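Local atomic coordinates of ORF 37 (Human herpesvirus 8 type M, PDB entry 3FHD), a protein that cleaves DNA as an endonuclease and exonuclease of the PD-(D/E)XK superfamily, helping to process branched or non-linear viral DNA into unit-length progeny genomes. Residues E206-T211 against E454-L459; Y365-P370 against G375-K380. All coordinates share one frame; numbering follows the deposited sequence.

Contact 1: E206-T211 against E454-L459; sequences EEVVKT and EIPTLL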
loop_
_atom_site.group_PDB
_atom_site.type_symbol
_atom_site.label_atom_id
_atom_site.label_comp_id
_atom_site.label_asym_id
_atom_site.label_seq_id
_atom_site.Cartn_x
_atom_site.Cartn_y
_atom_site.Cartn_z
ATOM N N GLU A 206 -0.343 -11.931 -6.874
ATOM C CA GLU A 206 0.252 -11.283 -5.707
ATOM C C GLU A 206 0.378 -12.212 -4.521
ATOM O O GLU A 206 1.403 -12.195 -3.845
ATOM C CB GLU A 206 -0.449 -9.968 -5.337
ATOM C CG GLU A 206 -0.090 -8.901 -6.356
ATOM C CD GLU A 206 -0.340 -7.478 -5.868
ATOM O OE1 GLU A 206 -0.562 -7.288 -4.641
ATOM O OE2 GLU A 206 -0.298 -6.561 -6.736
ATOM N N GLU A 207 -0.640 -13.049 -4.294
ATOM C CA GLU A 207 -0.599 -14.010 -3.190
ATOM C C GLU A 207 0.508 -15.038 -3.384
ATOM O O GLU A 207 1.110 -15.501 -2.398
ATOM C CB GLU A 207 -1.941 -14.754 -3.025
ATOM C CG GLU A 207 -3.052 -13.951 -2.356
ATOM C CD GLU A 207 -2.648 -13.406 -0.998
ATOM O OE1 GLU A 207 -2.241 -14.202 -0.108
ATOM O OE2 GLU A 207 -2.755 -12.172 -0.823
ATOM N N VAL A 208 0.767 -15.407 -4.647
ATOM C CA VAL A 208 1.843 -16.349 -4.926
ATOM C C VAL A 208 3.185 -15.735 -4.553
ATOM O O VAL A 208 4.026 -16.403 -3.918
ATOM C CB VAL A 208 1.841 -16.847 -6.393
ATOM C CG1 VAL A 208 3.165 -17.527 -6.729
ATOM C CG2 VAL A 208 0.695 -17.821 -6.603
ATOM N N VAL A 209 3.399 -14.475 -4.947
ATOM C CA VAL A 209 4.639 -13.812 -4.572
ATOM C C VAL A 209 4.807 -13.716 -3.038
ATOM O O VAL A 209 5.917 -13.926 -2.535
ATOM C CB VAL A 209 4.819 -12.427 -5.229
ATOM C CG1 VAL A 209 6.148 -11.759 -4.755
ATOM C CG2 VAL A 209 4.781 -12.556 -6.762
ATOM N N LYS A 210 3.735 -13.403 -2.307
ATOM C CA LYS A 210 3.805 -13.396 -0.820
ATOM C C LYS A 210 4.304 -14.721 -0.295
ATOM O O LYS A 210 5.182 -14.751 0.576
ATOM C CB LYS A 210 2.440 -13.146 -0.165
ATOM C CG LYS A 210 1.907 -11.780 -0.348
ATOM C CD LYS A 210 0.743 -11.458 0.584
ATOM C CE LYS A 210 -0.039 -10.308 -0.062
ATOM N NZ LYS A 210 -0.956 -9.553 0.828
ATOM N N THR A 211 3.732 -15.815 -0.805
ATOM C CA THR A 211 4.191 -17.173 -0.421
ATOM C C THR A 211 5.681 -17.424 -0.681
ATOM O O THR A 211 6.361 -18.044 0.153
ATOM C CB THR A 211 3.360 -18.282 -1.086
ATOM O OG1 THR A 211 1.975 -18.016 -0.859
ATOM C CG2 THR A 211 3.691 -19.666 -0.456
ATOM N N GLU A 454 -1.405 -18.945 -12.482
ATOM C CA GLU A 454 -0.163 -19.146 -13.246
ATOM C C GLU A 454 1.025 -19.575 -12.369
ATOM O O GLU A 454 1.057 -19.342 -11.161
ATOM C CB GLU A 454 0.194 -17.883 -14.017
ATOM C CG GLU A 454 -0.797 -17.529 -15.099
ATOM C CD GLU A 454 -2.016 -16.722 -14.601
ATOM O OE1 GLU A 454 -2.222 -16.505 -13.361
ATOM O OE2 GLU A 454 -2.786 -16.305 -15.493
ATOM N N ILE A 455 2.007 -20.194 -13.005
ATOM C CA ILE A 455 3.215 -20.672 -12.329
ATOM C C ILE A 455 4.302 -19.585 -12.245
ATOM O O ILE A 455 4.696 -19.047 -13.279
ATOM C CB ILE A 455 3.756 -21.921 -13.079
ATOM C CG1 ILE A 455 2.803 -23.119 -12.881
ATOM C CG2 ILE A 455 5.204 -22.268 -12.675
ATOM C CD1 ILE A 455 3.074 -24.284 -13.873
ATOM N N PRO A 456 4.805 -19.282 -11.024
ATOM C CA PRO A 456 5.925 -18.335 -10.898
ATOM C C PRO A 456 7.241 -18.901 -11.430
ATOM O O PRO A 456 7.588 -20.070 -11.174
ATOM C CB PRO A 456 6.010 -18.054 -9.400
ATOM C CG PRO A 456 5.387 -19.253 -8.743
ATOM C CD PRO A 456 4.374 -19.811 -9.714
ATOM N N THR A 457 7.958 -18.059 -12.166
ATOM C CA THR A 457 9.204 -18.445 -12.811
ATOM C C THR A 457 10.407 -17.661 -12.289
ATOM O O THR A 457 11.520 -18.188 -12.242
ATOM C CB THR A 457 9.144 -18.225 -14.350
ATOM O OG1 THR A 457 8.869 -16.841 -14.598
ATOM C CG2 THR A 457 8.059 -19.094 -15.002
ATOM N N LEU A 458 10.181 -16.405 -11.914
ATOM C CA LEU A 458 11.264 -15.484 -11.617
ATOM C C LEU A 458 10.802 -14.467 -10.595
ATOM O O LEU A 458 9.665 -13.982 -10.665
ATOM C CB LEU A 458 11.663 -14.771 -12.901
ATOM C CG LEU A 458 12.893 -13.865 -13.004
ATOM C CD1 LEU A 458 14.184 -14.696 -12.993
ATOM C CD2 LEU A 458 12.780 -13.055 -14.321
ATOM N N LEU A 459 11.695 -14.151 -9.657
ATOM C CA LEU A 459 11.465 -13.137 -8.627
ATOM C C LEU A 459 12.635 -12.153 -8.615
ATOM O O LEU A 459 13.799 -12.548 -8.558
ATOM C CB LEU A 459 11.270 -13.792 -7.249
ATOM C CG LEU A 459 10.954 -12.876 -6.046
ATOM C CD1 LEU A 459 9.587 -12.253 -6.152
ATOM C CD2 LEU A 459 11.098 -13.626 -4.720
#
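Helix 203-217 lies against the central mixed sheet of this PD-(D/E)XK nuclease, and here its residues V208 and V209 meet P456 and L459 of strand 455-464. V208 reaches across with one methyl: CG1, held anti to the backbone N (chi1 165°), comes obliquely onto the CG corner of the proline ring, 3.5 Å from CG of P456 and 3.9 Å from each of the ring atoms CB and CD of P456. The first of these is tighter than usual for two carbons, and the two side chains cross at about a right angle. One residue on, V209 uses its CG1 as well, touching CD1 of L459 at 3.7 Å. All four residues are buried, and the join between the two segments is purely apolar. V209 packs in addition on I267 of strand 262-269, so the helix bridges that strand and 455-464. The polar side of the helix looks elsewhere: K210 NZ lies 3.6 Å from E207 OE2 in a salt bridge and also bonds to the backbone oxygens of D243 and L225. E206, a magnesium ligand in another structure of this protein though not bound to the metal here, is carried by the same turns, as expected of a helix flanking the sheet beside a PD-(D/E)XK metal site.

Contact 2: Y365-P370 against G375-K380; sequences YVLTDP and GQISIK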
loop_
_atom_site.group_PDB
_atom_site.type_symbol
_atom_site.label_atom_id
_atom_site.label_comp_id
_atom_site.label_asym_id
_atom_site.label_seq_id
_atom_site.Cartn_x
_atom_site.Cartn_y
_atom_site.Cartn_z
ATOM N N TYR A 365 16.012 -14.157 -8.408
ATOM C CA TYR A 365 15.792 -15.557 -8.034
ATOM C C TYR A 365 15.149 -16.289 -9.197
ATOM O O TYR A 365 14.013 -16.015 -9.569
ATOM C CB TYR A 365 14.873 -15.677 -6.813
ATOM C CG TYR A 365 15.374 -14.935 -5.621
ATOM C CD1 TYR A 365 16.195 -15.572 -4.698
ATOM C CD2 TYR A 365 15.077 -13.579 -5.438
ATOM C CE1 TYR A 365 16.678 -14.909 -3.585
ATOM C CE2 TYR A 365 15.575 -12.886 -4.324
ATOM C CZ TYR A 365 16.393 -13.577 -3.412
ATOM O OH TYR A 365 16.904 -12.945 -2.299
ATOM N N VAL A 366 15.887 -17.209 -9.789
ATOM C CA VAL A 366 15.321 -18.081 -10.814
ATOM C C VAL A 366 14.695 -19.264 -10.080
ATOM O O VAL A 366 15.355 -19.910 -9.264
ATOM C CB VAL A 366 16.404 -18.544 -11.804
ATOM C CG1 VAL A 366 15.826 -19.561 -12.805
ATOM C CG2 VAL A 366 17.025 -17.338 -12.530
ATOM N N LEU A 367 13.422 -19.552 -10.342
ATOM C CA LEU A 367 12.778 -20.631 -9.602
ATOM C C LEU A 367 12.878 -21.953 -10.350
ATOM O O LEU A 367 12.973 -21.955 -11.579
ATOM C CB LEU A 367 11.318 -20.280 -9.286
ATOM C CG LEU A 367 11.100 -18.911 -8.604
ATOM C CD1 LEU A 367 9.643 -18.465 -8.666
ATOM C CD2 LEU A 367 11.615 -18.942 -7.158
ATOM N N THR A 368 12.861 -23.072 -9.614
ATOM C CA THR A 368 12.726 -24.370 -10.244
ATOM C C THR A 368 11.400 -24.512 -10.990
ATOM O O THR A 368 10.362 -23.981 -10.585
ATOM C CB THR A 368 12.891 -25.568 -9.256
ATOM O OG1 THR A 368 11.936 -25.458 -8.190
ATOM C CG2 THR A 368 14.310 -25.625 -8.703
ATOM N N ASP A 369 11.468 -25.238 -12.092
ATOM C CA ASP A 369 10.328 -25.478 -12.948
ATOM C C ASP A 369 9.583 -26.721 -12.431
ATOM O O ASP A 369 10.160 -27.803 -12.398
ATOM C CB ASP A 369 10.837 -25.664 -14.375
ATOM C CG ASP A 369 9.734 -25.771 -15.390
ATOM O OD1 ASP A 369 8.601 -26.191 -15.058
ATOM O OD2 ASP A 369 10.008 -25.428 -16.550
ATOM N N PRO A 370 8.288 -26.568 -12.032
ATOM C CA PRO A 370 7.543 -27.733 -11.524
ATOM C C PRO A 370 7.273 -28.847 -12.565
ATOM O O PRO A 370 6.762 -29.920 -12.204
ATOM C CB PRO A 370 6.236 -27.129 -10.994
ATOM C CG PRO A 370 6.064 -25.842 -11.780
ATOM C CD PRO A 370 7.466 -25.340 -12.047
ATOM N N GLY A 375 5.912 -30.671 -9.089
ATOM C CA GLY A 375 5.188 -29.900 -8.089
ATOM C C GLY A 375 5.944 -28.821 -7.348
ATOM O O GLY A 375 5.470 -27.693 -7.258
ATOM N N GLN A 376 7.106 -29.161 -6.801
ATOM C CA GLN A 376 7.811 -28.223 -5.922
ATOM C C GLN A 376 8.509 -27.077 -6.652
ATOM O O GLN A 376 9.302 -27.294 -7.590
ATOM C CB GLN A 376 8.795 -28.936 -4.983
ATOM C CG GLN A 376 9.221 -28.071 -3.792
ATOM C CD GLN A 376 9.814 -28.881 -2.656
ATOM O OE1 GLN A 376 9.288 -28.876 -1.532
ATOM N NE2 GLN A 376 10.904 -29.600 -2.944
ATOM N N ILE A 377 8.214 -25.865 -6.186
ATOM C CA ILE A 377 8.860 -24.657 -6.674
ATOM C C ILE A 377 9.719 -24.083 -5.553
ATOM O O ILE A 377 9.198 -23.611 -4.539
ATOM C CB ILE A 377 7.829 -23.582 -7.154
ATOM C CG1 ILE A 377 6.980 -24.137 -8.317
ATOM C CG2 ILE A 377 8.558 -22.276 -7.523
ATOM C CD1 ILE A 377 5.641 -23.403 -8.556
ATOM N N SER A 378 11.031 -24.121 -5.763
ATOM C CA SER A 378 12.003 -23.584 -4.821
ATOM C C SER A 378 13.039 -22.760 -5.598
ATOM O O SER A 378 12.937 -22.639 -6.816
ATOM C CB SER A 378 12.667 -24.737 -4.043
ATOM O OG SER A 378 13.240 -25.677 -4.931
ATOM N N ILE A 379 14.021 -22.189 -4.907
ATOM C CA ILE A 379 15.059 -21.393 -5.576
ATOM C C ILE A 379 16.019 -22.339 -6.285
ATOM O O ILE A 379 16.535 -23.268 -5.659
ATOM C CB ILE A 379 15.822 -20.468 -4.574
ATOM C CG1 ILE A 379 14.857 -19.467 -3.927
ATOM C CG2 ILE A 379 16.979 -19.737 -5.244
ATOM C CD1 ILE A 379 15.451 -18.722 -2.727
ATOM N N LYS A 380 16.213 -22.122 -7.592
ATOM C CA LYS A 380 17.196 -22.861 -8.393
ATOM C C LYS A 380 18.537 -22.128 -8.388
ATOM O O LYS A 380 19.587 -22.755 -8.269
ATOM C CB LYS A 380 16.726 -23.009 -9.847
ATOM C CG LYS A 380 17.661 -23.827 -10.719
ATOM C CD LYS A 380 17.577 -23.428 -12.166
ATOM C CE LYS A 380 18.336 -24.418 -13.042
ATOM N NZ LYS A 380 19.801 -24.148 -13.109
#
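T368 meets the 375-380 segment with every side-chain atom. Its CB stands 3.8 Å from the carbonyl O of S378, the same oxygen that accepts the backbone N of T368 in a nearly straight bond (2.8 Å, N-H...O 171°). At the branch, OG1 is placed between the backbone N and the carbonyl carbon (chi1 57°), where it accepts S378 N at 2.9 Å with an N-H...O angle of 176°. S378 is thereby gripped through both its N-H and its C=O. The other tip, CG2, lies 3.7 Å from CB of K380. Further back along the strand, K380 N donates to V366 O at 2.9 Å, in the plane of that carbonyl, and L367 pairs with I379 as an antiparallel non-hydrogen-bonded pair. Apolar contacts flank this ladder: I377 splits its branches, CG2 packing on CB of L367 and CG1 on CD of P370 (3.9 Å), while CD1 of I379 touches CD1 of the Y365 ring at 3.8 Å. D369 is the N-cap of helix 370-373, its OD1 receiving Q371 N. The whole is an antiparallel beta hairpin whose connection contains a short helix, with the T368 hydroxyl taking over a strand-like bond where the strands give way to the loop.

After the N-terminal helices the chain forms helix 203-217, then runs past the magnesium ligands, D243 in a loop and E266 and I267 on strand 262-269, before reaching strand 362-367. Contact 2 closes a very short loop there, turning the chain back into strand 379-389. Only after helix 394-412 and strand 423-432 does strand 455-464 return to the helix and close contact 1, its segments 243 residues apart at their nearest ends. Contact 2 is thus nested inside contact 1. Their centres are 10 Å apart, and L459 O and T457 O probably accept the backbone N atoms of Y365 and L367. Contact 1 fastens helix 203-217 to strand 455-464; contact 2 ties strands 362-367 and 379-389 together in the same sheet.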